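Local coordinates for protein phosphoribosylformylglycinamidine synthase 2 (Thermus thermophilus, PDB 3VIU) that belongs to the AIR synthase-related (PurM-like) family, carries two copies of its N- and C-terminal domain pair, and binds adenosine-5'-diphosphate and magnesium, at residues L120-R125 with V154-G159; F82-H87 with L172-C177; R195-A200 with A335-E340. All blocks are in the same frame, centred on the assembly; numbering follows the deposited sequence.

How the interactions relate
Interactions 1 and 2 are neighbours in one six-stranded mixed sheet of the first AIR synthase-related N-terminal domain; their centres are about 9 Å apart. They meet where strand 116-126 runs antiparallel to strand 172-182, with probable hydrogen bonds from M176 to L121 and from S123 to N174. Along the chain, 82-87 comes first, then both segments of interaction 1; 172-177, last of the four, lies between strands 78-86 and 116-126 in the sheet. Interaction 3 follows in the C-terminal domain, in a separate seven-stranded sheet, its centre about 36 Å from interaction 1 and about 30 Å from interaction 2. The first two therefore contribute to the sheet bearing part of the adenosine-5'-diphosphate pocket, while the third joins two strands of the partner domain's sheet.

Interaction 1: residues L120-R125 with V154-G159; sequences LLDSLR and VPTVGG
L120 is held by the neighbouring segment through its own N and O. Its N donates to P155 O at 2.9 Å, while L120 O receives V157 N, also at 2.9 Å. Further on, D122 N donates to G158 O at 3.1 Å. The register slips between these bonds: L120 lies level with T156, but D122 with G159, the extra residue being taken up where V157 turns to a psi of -4°. G159 brings its CA to 3.0 Å from D122 O, a close CA-H...O contact.

The strands paired in this way, 116-126 and 156-163, are the two parallel strands of a beta-alpha-beta unit, linked by helix 132-152. Around their backbones, CG of L120 meets CG1 of V154 at 3.9 Å, the two side chains crossing at about a right angle. L121, on the sheet's other face, rests its CD1 against V157 CG2 at 4.0 Å. The D122 carboxylate folds back toward the partner strand, its CG set between backbone N and carbonyl carbon (chi1 54°), and puts OD1 3.3 Å from T156 CG2. OD1 also comes 3.1 Å from G158 O, two acceptors facing each other without a bond.

I145 of helix 132-152 touches both D122 and T156, while V103, I106 and L107 of helix 95-112 cover L120. Toward the far end, R125 turns its NH2 onto L124 O and its NH1 into a salt bridge with D160.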
loop_
_atom_site.group_PDB
_atom_site.type_symbol
_atom_site.label_atom_id
_atom_site.label_comp_id
_atom_site.label_asym_id
_atom_site.label_seq_id
_atom_site.Cartn_x
_atom_site.Cartn_y
_atom_site.Cartn_z
ATOM N N LEU A 120 -0.145 -2.991 -9.745
ATOM C CA LEU A 120 0.805 -2.484 -8.759
ATOM C C LEU A 120 0.457 -1.030 -8.454
ATOM O O LEU A 120 0.032 -0.292 -9.338
ATOM C CB LEU A 120 2.242 -2.549 -9.289
ATOM C CG LEU A 120 2.918 -3.924 -9.293
ATOM C CD1 LEU A 120 4.172 -3.886 -10.147
ATOM C CD2 LEU A 120 3.235 -4.331 -7.867
ATOM N N LEU A 121 0.599 -0.639 -7.195
ATOM C CA LEU A 121 0.356 0.739 -6.787
ATOM C C LEU A 121 1.542 1.125 -5.914
ATOM O O LEU A 121 1.969 0.346 -5.064
ATOM C CB LEU A 121 -0.950 0.883 -5.992
ATOM C CG LEU A 121 -2.287 0.639 -6.705
ATOM C CD1 LEU A 121 -2.567 -0.859 -6.771
ATOM C CD2 LEU A 121 -3.418 1.346 -5.948
ATOM N N ASP A 122 2.088 2.314 -6.136
ATOM C CA ASP A 122 3.232 2.766 -5.357
ATOM C C ASP A 122 2.867 3.893 -4.391
ATOM O O ASP A 122 2.079 4.777 -4.717
ATOM C CB ASP A 122 4.355 3.220 -6.292
ATOM C CG ASP A 122 3.893 4.253 -7.301
ATOM O OD1 ASP A 122 2.988 3.934 -8.102
ATOM O OD2 ASP A 122 4.431 5.382 -7.300
ATOM N N SER A 123 3.438 3.844 -3.194
ATOM C CA SER A 123 3.187 4.858 -2.186
ATOM C C SER A 123 4.553 5.456 -1.866
ATOM O O SER A 123 5.387 4.820 -1.210
ATOM C CB SER A 123 2.561 4.213 -0.948
ATOM O OG SER A 123 1.790 5.154 -0.221
ATOM N N LEU A 124 4.778 6.683 -2.332
ATOM C CA LEU A 124 6.069 7.347 -2.164
ATOM C C LEU A 124 6.101 8.639 -1.337
ATOM O O LEU A 124 5.213 9.491 -1.425
ATOM C CB LEU A 124 6.664 7.623 -3.550
ATOM C CG LEU A 124 6.580 6.476 -4.560
ATOM C CD1 LEU A 124 7.162 6.912 -5.892
ATOM C CD2 LEU A 124 7.334 5.260 -4.025
ATOM N N ARG A 125 7.168 8.774 -0.557
ATOM C CA ARG A 125 7.391 9.930 0.303
ATOM C C ARG A 125 8.852 10.362 0.218
ATOM O O ARG A 125 9.747 9.587 0.528
ATOM C CB ARG A 125 7.045 9.581 1.755
ATOM C CG ARG A 125 5.590 9.170 1.965
ATOM C CD ARG A 125 4.648 10.339 1.697
ATOM N NE ARG A 125 3.268 10.008 2.023
ATOM C CZ ARG A 125 2.412 9.426 1.192
ATOM N NH1 ARG A 125 1.185 9.169 1.609
ATOM N NH2 ARG A 125 2.765 9.115 -0.054
ATOM N N VAL A 154 3.321 -6.415 -15.515
ATOM C CA VAL A 154 2.302 -5.996 -14.564
ATOM C C VAL A 154 2.319 -4.478 -14.501
ATOM O O VAL A 154 3.333 -3.873 -14.156
ATOM C CB VAL A 154 2.565 -6.571 -13.164
ATOM C CG1 VAL A 154 1.495 -6.093 -12.198
ATOM C CG2 VAL A 154 2.576 -8.095 -13.228
ATOM N N PRO A 155 1.195 -3.838 -14.841
ATOM C CA PRO A 155 1.123 -2.381 -14.819
ATOM C C PRO A 155 1.008 -1.793 -13.431
ATOM O O PRO A 155 0.466 -2.414 -12.515
ATOM C CB PRO A 155 -0.127 -2.090 -15.629
ATOM C CG PRO A 155 -1.033 -3.202 -15.189
ATOM C CD PRO A 155 -0.107 -4.415 -15.234
ATOM N N THR A 156 1.539 -0.590 -13.289
ATOM C CA THR A 156 1.431 0.144 -12.049
ATOM C C THR A 156 0.269 1.062 -12.404
ATOM O O THR A 156 0.417 1.980 -13.203
ATOM C CB THR A 156 2.714 0.927 -11.768
ATOM O OG1 THR A 156 3.743 0.002 -11.408
ATOM C CG2 THR A 156 2.512 1.912 -10.632
ATOM N N VAL A 157 -0.896 0.780 -11.831
ATOM C CA VAL A 157 -2.113 1.529 -12.136
ATOM C C VAL A 157 -2.381 2.804 -11.346
ATOM O O VAL A 157 -3.356 3.514 -11.613
ATOM C CB VAL A 157 -3.339 0.624 -11.978
ATOM C CG1 VAL A 157 -3.225 -0.565 -12.921
ATOM C CG2 VAL A 157 -3.454 0.165 -10.529
ATOM N N GLY A 158 -1.534 3.097 -10.372
ATOM C CA GLY A 158 -1.747 4.289 -9.580
ATOM C C GLY A 158 -0.932 4.244 -8.311
ATOM O O GLY A 158 -0.027 3.413 -8.175
ATOM N N GLY A 159 -1.251 5.129 -7.377
ATOM C CA GLY A 159 -0.515 5.164 -6.132
ATOM C C GLY A 159 -0.653 6.500 -5.444
ATOM O O GLY A 159 -1.621 7.219 -5.675
#

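Interaction 2: residues F82-H87 with L172-C177; sequences FKIESH and LVNAMC. With ADP (adenosine-5'-diphosphate), chain B; PO4 (phosphate ion), chain C.
K83 to H87 run antiparallel to V173 to C177, the strand axes 4.5 Å apart and at 159°, with hydrogen-bonded pairs K83-C177 and E85-A175 alternating with non-hydrogen-bonded pairs I84-M176 and S86-N174. At one end of the ladder the bond from K83 N to C177 O is weak. At the other end H87 N donates to V173 O at 2.9 Å, just as H87 takes the N-cap position of helix 88-93.

The alternation sorts the side chains onto two faces. K83 and E85 share theirs with A175 and C177, and it is this face that meets adenosine-5'-diphosphate. K83 is stretched out along its whole length, its CG anti to the backbone N (chi1 -180°), which carries NZ to the diphosphate: 2.7 Å to O2B and 3.1 Å to the bridging O3A of the ligand. E85 OE1 also closes on ligand O2B, at 2.5 Å, so the same oxygen is approached by both side chains.

Across the opposite face, I84 lays its CG1 4.0 Å from CB of selenomethionine M176. The M176 chain is extended and runs beside F82, pointing the same way, until CE comes 3.7 Å from F82 CD2. S86 OG bonds to O1 of a phosphate ion, at 2.6 Å; that ion, probably from the crystallisation liquor, is also held by S525 and by the backbone N of N88 and H89.

The face of I84, S86, N174 and M176 packs on the second N-terminal domain, where both I84 and N174 touch M540; F82 reaches T484 and V544 of the same domain. Helix 95-112 covers C177 on the other side, while within the sheet strands 70-75 and 116-126 flank the pair.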
loop_
_atom_site.group_PDB
_atom_site.type_symbol
_atom_site.label_atom_id
_atom_site.label_comp_id
_atom_site.label_asym_id
_atom_site.label_seq_id
_atom_site.Cartn_x
_atom_site.Cartn_y
_atom_site.Cartn_z
ATOM N N PHE A 82 -4.054 -9.322 -2.135
ATOM C CA PHE A 82 -3.322 -8.074 -2.169
ATOM C C PHE A 82 -2.590 -7.832 -0.868
ATOM O O PHE A 82 -2.876 -8.454 0.153
ATOM C CB PHE A 82 -4.242 -6.891 -2.508
ATOM C CG PHE A 82 -5.315 -6.623 -1.486
ATOM C CD1 PHE A 82 -6.399 -7.481 -1.346
ATOM C CD2 PHE A 82 -5.261 -5.486 -0.691
ATOM C CE1 PHE A 82 -7.415 -7.205 -0.428
ATOM C CE2 PHE A 82 -6.273 -5.202 0.227
ATOM C CZ PHE A 82 -7.349 -6.062 0.358
ATOM N N LYS A 83 -1.627 -6.924 -0.924
ATOM C CA LYS A 83 -0.822 -6.594 0.235
ATOM C C LYS A 83 0.108 -5.445 -0.122
ATOM O O LYS A 83 0.360 -5.176 -1.301
ATOM C CB LYS A 83 0.004 -7.810 0.646
ATOM C CG LYS A 83 0.885 -7.587 1.849
ATOM C CD LYS A 83 1.903 -8.702 1.951
ATOM C CE LYS A 83 2.959 -8.392 2.981
ATOM N NZ LYS A 83 4.057 -9.383 2.884
ATOM N N ILE A 84 0.612 -4.769 0.901
ATOM C CA ILE A 84 1.531 -3.662 0.698
ATOM C C ILE A 84 2.773 -3.937 1.541
ATOM O O ILE A 84 2.676 -4.433 2.665
ATOM C CB ILE A 84 0.866 -2.312 1.082
ATOM C CG1 ILE A 84 1.752 -1.147 0.649
ATOM C CG2 ILE A 84 0.600 -2.258 2.574
ATOM C CD1 ILE A 84 1.104 0.205 0.862
ATOM N N GLU A 85 3.937 -3.646 0.973
ATOM C CA GLU A 85 5.231 -3.869 1.622
ATOM C C GLU A 85 6.003 -2.567 1.567
ATOM O O GLU A 85 5.573 -1.615 0.934
ATOM C CB GLU A 85 6.051 -4.915 0.844
ATOM C CG GLU A 85 6.102 -6.345 1.375
ATOM C CD GLU A 85 7.074 -7.213 0.553
ATOM O OE1 GLU A 85 7.234 -8.420 0.853
ATOM O OE2 GLU A 85 7.686 -6.678 -0.402
ATOM N N SER A 86 7.163 -2.545 2.206
ATOM C CA SER A 86 8.020 -1.367 2.186
ATOM C C SER A 86 9.473 -1.778 1.887
ATOM O O SER A 86 9.882 -2.910 2.165
ATOM C CB SER A 86 7.959 -0.639 3.531
ATOM O OG SER A 86 8.768 -1.281 4.501
ATOM N N HIS A 87 10.236 -0.862 1.294
ATOM C CA HIS A 87 11.648 -1.087 0.983
ATOM C C HIS A 87 12.317 0.265 1.171
ATOM O O HIS A 87 13.024 0.765 0.290
ATOM C CB HIS A 87 11.841 -1.580 -0.463
ATOM C CG HIS A 87 12.350 -2.989 -0.558
ATOM N ND1 HIS A 87 11.587 -4.084 -0.209
ATOM C CD2 HIS A 87 13.558 -3.477 -0.932
ATOM C CE1 HIS A 87 12.303 -5.186 -0.361
ATOM N NE2 HIS A 87 13.502 -4.845 -0.798
ATOM N N LEU A 172 10.365 7.132 1.859
ATOM C CA LEU A 172 9.566 5.926 1.955
ATOM C C LEU A 172 9.192 5.405 0.583
ATOM O O LEU A 172 8.849 6.169 -0.317
ATOM C CB LEU A 172 8.285 6.179 2.753
ATOM C CG LEU A 172 8.375 6.586 4.225
ATOM C CD1 LEU A 172 6.970 6.656 4.790
ATOM C CD2 LEU A 172 9.210 5.586 5.011
ATOM N N VAL A 173 9.270 4.093 0.430
ATOM C CA VAL A 173 8.901 3.453 -0.816
ATOM C C VAL A 173 8.144 2.179 -0.474
ATOM O O VAL A 173 8.734 1.187 -0.036
ATOM C CB VAL A 173 10.131 3.100 -1.668
ATOM C CG1 VAL A 173 9.679 2.493 -2.988
ATOM C CG2 VAL A 173 10.979 4.346 -1.900
ATOM N N ASN A 174 6.828 2.225 -0.642
ATOM C CA ASN A 174 5.978 1.072 -0.368
ATOM C C ASN A 174 5.306 0.654 -1.672
ATOM O O ASN A 174 4.883 1.501 -2.465
ATOM C CB ASN A 174 4.910 1.429 0.668
ATOM C CG ASN A 174 5.461 1.496 2.087
ATOM O OD1 ASN A 174 6.563 2.006 2.323
ATOM N ND2 ASN A 174 4.681 0.997 3.044
ATOM N N ALA A 175 5.214 -0.646 -1.907
ATOM C CA ALA A 175 4.576 -1.123 -3.123
ATOM C C ALA A 175 3.418 -2.048 -2.785
ATOM O O ALA A 175 3.549 -2.971 -1.979
ATOM C CB ALA A 175 5.585 -1.843 -4.004
HETATM N N MSE A 176 2.277 -1.789 -3.403
HETATM C CA MSE A 176 1.100 -2.601 -3.181
HETATM C C MSE A 176 0.853 -3.420 -4.441
HETATM O O MSE A 176 1.101 -2.947 -5.547
HETATM C CB MSE A 176 -0.096 -1.699 -2.898
HETATM C CG MSE A 176 -1.387 -2.430 -2.615
HETATM SE SE MSE A 176 -2.825 -1.142 -2.363
HETATM C CE MSE A 176 -4.345 -2.340 -2.394
ATOM N N CYS A 177 0.383 -4.654 -4.275
ATOM C CA CYS A 177 0.103 -5.491 -5.425
ATOM C C CYS A 177 -1.261 -6.184 -5.368
ATOM O O CYS A 177 -1.698 -6.641 -4.318
ATOM C CB CYS A 177 1.209 -6.531 -5.597
ATOM S SG CYS A 177 1.023 -7.530 -7.101
HETATM P PB ADP B . 6.992 -10.911 3.878
HETATM O O1B ADP B . 8.279 -10.825 4.624
HETATM O O2B ADP B . 6.793 -9.572 3.007
HETATM O O3B ADP B . 7.043 -12.266 2.875
HETATM P PA ADP B . 6.054 -10.446 6.398
HETATM O O1A ADP B . 6.693 -11.489 7.247
HETATM O O2A ADP B . 7.056 -9.178 6.284
HETATM O O3A ADP B . 5.731 -11.071 4.913
HETATM O "O5'" ADP B . 4.654 -9.906 7.044
HETATM C "C5'" ADP B . 4.325 -10.689 8.208
HETATM C "C4'" ADP B . 2.826 -11.107 8.259
HETATM O "O4'" ADP B . 2.071 -10.239 9.164
HETATM C "C3'" ADP B . 2.092 -11.026 6.896
HETATM O "O3'" ADP B . 1.093 -12.053 6.827
HETATM C "C2'" ADP B . 1.494 -9.619 6.904
HETATM O "O2'" ADP B . 0.362 -9.505 6.038
HETATM C "C1'" ADP B . 1.155 -9.396 8.380
HETATM N N9 ADP B . 1.292 -7.983 8.760
HETATM C C8 ADP B . 2.461 -7.312 8.986
HETATM N N7 ADP B . 2.221 -6.073 9.308
HETATM C C5 ADP B . 0.888 -5.863 9.310
HETATM C C6 ADP B . 0.047 -4.751 9.574
HETATM N N6 ADP B . 0.590 -3.528 9.924
HETATM N N1 ADP B . -1.291 -4.911 9.477
HETATM C C2 ADP B . -1.838 -6.089 9.139
HETATM N N3 ADP B . -1.082 -7.159 8.883
HETATM C C4 ADP B . 0.265 -7.092 8.956
HETATM P P PO4 C . 12.298 -1.307 5.457
HETATM O O1 PO4 C . 11.285 -0.792 4.510
HETATM O O2 PO4 C . 13.510 -0.459 5.393
HETATM O O3 PO4 C . 11.749 -1.277 6.831
HETATM O O4 PO4 C . 12.650 -2.704 5.095
#

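Interaction 3: residues R195-A200 with A335-E340; sequences RPIYYA and ARTIPE
R195 and R336, which meet where R195 O comes up to R336 CA, each lay a flat guanidinium group over a residue of their own segment. P196 CD stands 3.7 Å above the centre of one face of the R195 group, and I338 CG2 lies over one face of R336, displaced toward its rim. The charged ends go elsewhere: R195 NH2 forms a salt bridge with E317 and bonds to P312 O, while R336 NH1 pairs with E281.

Next to R336, T337 holds R195 twice. Its N donates to R195 O at 2.9 Å, and its OG1, tucked over its own backbone by a chi1 of 54°, accepts R195 N at 2.9 Å along a nearly straight bond (165° at the hydrogen). OG1 in turn bonds to S192 O. That rotation also turns CG2 of T337 to within 4.0 Å of I197 CD1, and I197 CB lies 4.0 Å from A335 CB.

I197 and A335 form an antiparallel hydrogen-bonded pair, joining strands 196-201 and 331-338 inside the seven-stranded sheet of the first C-terminal domain; A335 N donates to I197 O at 3.3 Å. P196 falls opposite R336 in a non-hydrogen-bonded pair, where its missing N-H costs the pairing nothing. Backbone and hydroxyl bonds, with the apolar packing of I197, thus make this contact, while both arginine charges are engaged outside it.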
loop_
_atom_site.group_PDB
_atom_site.type_symbol
_atom_site.label_atom_id
_atom_site.label_comp_id
_atom_site.label_asym_id
_atom_site.label_seq_id
_atom_site.Cartn_x
_atom_site.Cartn_y
_atom_site.Cartn_z
ATOM N N ARG A 195 6.963 -34.843 2.886
ATOM C CA ARG A 195 6.997 -34.234 1.563
ATOM C C ARG A 195 8.338 -33.592 1.246
ATOM O O ARG A 195 9.040 -33.114 2.135
ATOM C CB ARG A 195 5.916 -33.157 1.462
ATOM C CG ARG A 195 4.548 -33.601 1.936
ATOM C CD ARG A 195 4.082 -34.791 1.126
ATOM N NE ARG A 195 4.146 -34.482 -0.293
ATOM C CZ ARG A 195 4.601 -35.318 -1.213
ATOM N NH1 ARG A 195 5.029 -36.518 -0.859
ATOM N NH2 ARG A 195 4.644 -34.945 -2.481
ATOM N N PRO A 196 8.730 -33.601 -0.028
ATOM C CA PRO A 196 10.003 -32.971 -0.376
ATOM C C PRO A 196 9.681 -31.491 -0.620
ATOM O O PRO A 196 8.530 -31.144 -0.893
ATOM C CB PRO A 196 10.399 -33.697 -1.652
ATOM C CG PRO A 196 9.076 -33.945 -2.302
ATOM C CD PRO A 196 8.239 -34.436 -1.136
ATOM N N ILE A 197 10.678 -30.621 -0.509
ATOM C CA ILE A 197 10.465 -29.191 -0.732
ATOM C C ILE A 197 11.316 -28.750 -1.922
ATOM O O ILE A 197 12.546 -28.868 -1.893
ATOM C CB ILE A 197 10.894 -28.353 0.492
ATOM C CG1 ILE A 197 10.366 -28.985 1.782
ATOM C CG2 ILE A 197 10.403 -26.931 0.331
ATOM C CD1 ILE A 197 8.883 -29.152 1.818
ATOM N N TYR A 198 10.668 -28.238 -2.965
ATOM C CA TYR A 198 11.396 -27.804 -4.149
ATOM C C TYR A 198 11.823 -26.340 -4.135
ATOM O O TYR A 198 11.196 -25.490 -3.497
ATOM C CB TYR A 198 10.584 -28.096 -5.410
ATOM C CG TYR A 198 10.612 -29.548 -5.826
ATOM C CD1 TYR A 198 10.076 -30.544 -5.007
ATOM C CD2 TYR A 198 11.154 -29.928 -7.050
ATOM C CE1 TYR A 198 10.076 -31.878 -5.400
ATOM C CE2 TYR A 198 11.160 -31.259 -7.455
ATOM C CZ TYR A 198 10.618 -32.230 -6.628
ATOM O OH TYR A 198 10.611 -33.547 -7.038
ATOM N N TYR A 199 12.908 -26.077 -4.855
ATOM C CA TYR A 199 13.511 -24.759 -4.987
ATOM C C TYR A 199 13.540 -24.442 -6.472
ATOM O O TYR A 199 14.005 -25.260 -7.270
ATOM C CB TYR A 199 14.939 -24.811 -4.431
ATOM C CG TYR A 199 15.840 -23.625 -4.726
ATOM C CD1 TYR A 199 16.128 -23.235 -6.032
ATOM C CD2 TYR A 199 16.465 -22.938 -3.688
ATOM C CE1 TYR A 199 17.021 -22.189 -6.293
ATOM C CE2 TYR A 199 17.353 -21.898 -3.934
ATOM C CZ TYR A 199 17.630 -21.526 -5.234
ATOM O OH TYR A 199 18.522 -20.496 -5.470
ATOM N N ALA A 200 13.050 -23.260 -6.838
ATOM C CA ALA A 200 13.035 -22.833 -8.233
ATOM C C ALA A 200 13.373 -21.353 -8.358
ATOM O O ALA A 200 13.136 -20.581 -7.439
ATOM C CB ALA A 200 11.681 -23.104 -8.840
ATOM N N ALA A 335 14.835 -29.835 0.255
ATOM C CA ALA A 335 14.556 -30.174 1.653
ATOM C C ALA A 335 13.348 -31.101 1.771
ATOM O O ALA A 335 12.710 -31.431 0.778
ATOM C CB ALA A 335 14.319 -28.894 2.474
ATOM N N ARG A 336 13.043 -31.521 2.993
ATOM C CA ARG A 336 11.913 -32.411 3.233
ATOM C C ARG A 336 11.327 -32.128 4.608
ATOM O O ARG A 336 12.011 -31.593 5.479
ATOM C CB ARG A 336 12.364 -33.874 3.172
ATOM C CG ARG A 336 13.454 -34.211 4.183
ATOM C CD ARG A 336 13.858 -35.675 4.110
ATOM N NE ARG A 336 13.260 -36.458 5.185
ATOM C CZ ARG A 336 13.819 -36.642 6.375
ATOM N NH1 ARG A 336 14.999 -36.106 6.652
ATOM N NH2 ARG A 336 13.186 -37.358 7.292
ATOM N N THR A 337 10.064 -32.485 4.802
ATOM C CA THR A 337 9.425 -32.267 6.092
ATOM C C THR A 337 9.700 -33.447 7.013
ATOM O O THR A 337 9.806 -34.588 6.562
ATOM C CB THR A 337 7.891 -32.092 5.957
ATOM O OG1 THR A 337 7.335 -33.207 5.245
ATOM C CG2 THR A 337 7.566 -30.798 5.226
ATOM N N ILE A 338 9.829 -33.154 8.303
ATOM C CA ILE A 338 10.072 -34.166 9.320
ATOM C C ILE A 338 9.092 -33.893 10.460
ATOM O O ILE A 338 8.591 -32.781 10.594
ATOM C CB ILE A 338 11.530 -34.100 9.855
ATOM C CG1 ILE A 338 11.833 -32.708 10.397
ATOM C CG2 ILE A 338 12.518 -34.445 8.746
ATOM C CD1 ILE A 338 13.233 -32.580 10.969
ATOM N N PRO A 339 8.797 -34.905 11.290
ATOM C CA PRO A 339 7.865 -34.732 12.411
ATOM C C PRO A 339 8.405 -33.889 13.571
ATOM O O PRO A 339 7.639 -33.244 14.287
ATOM C CB PRO A 339 7.553 -36.170 12.820
ATOM C CG PRO A 339 8.836 -36.882 12.521
ATOM C CD PRO A 339 9.216 -36.313 11.166
ATOM N N GLU A 340 9.717 -33.896 13.763
ATOM C CA GLU A 340 10.323 -33.109 14.830
ATOM C C GLU A 340 10.229 -31.632 14.457
ATOM O O GLU A 340 10.763 -31.210 13.434
ATOM C CB GLU A 340 11.792 -33.492 15.018
ATOM C CG GLU A 340 12.050 -34.983 15.019
ATOM C CD GLU A 340 12.161 -35.547 13.624
ATOM O OE1 GLU A 340 11.223 -35.368 12.829
ATOM O OE2 GLU A 340 13.193 -36.173 13.318
#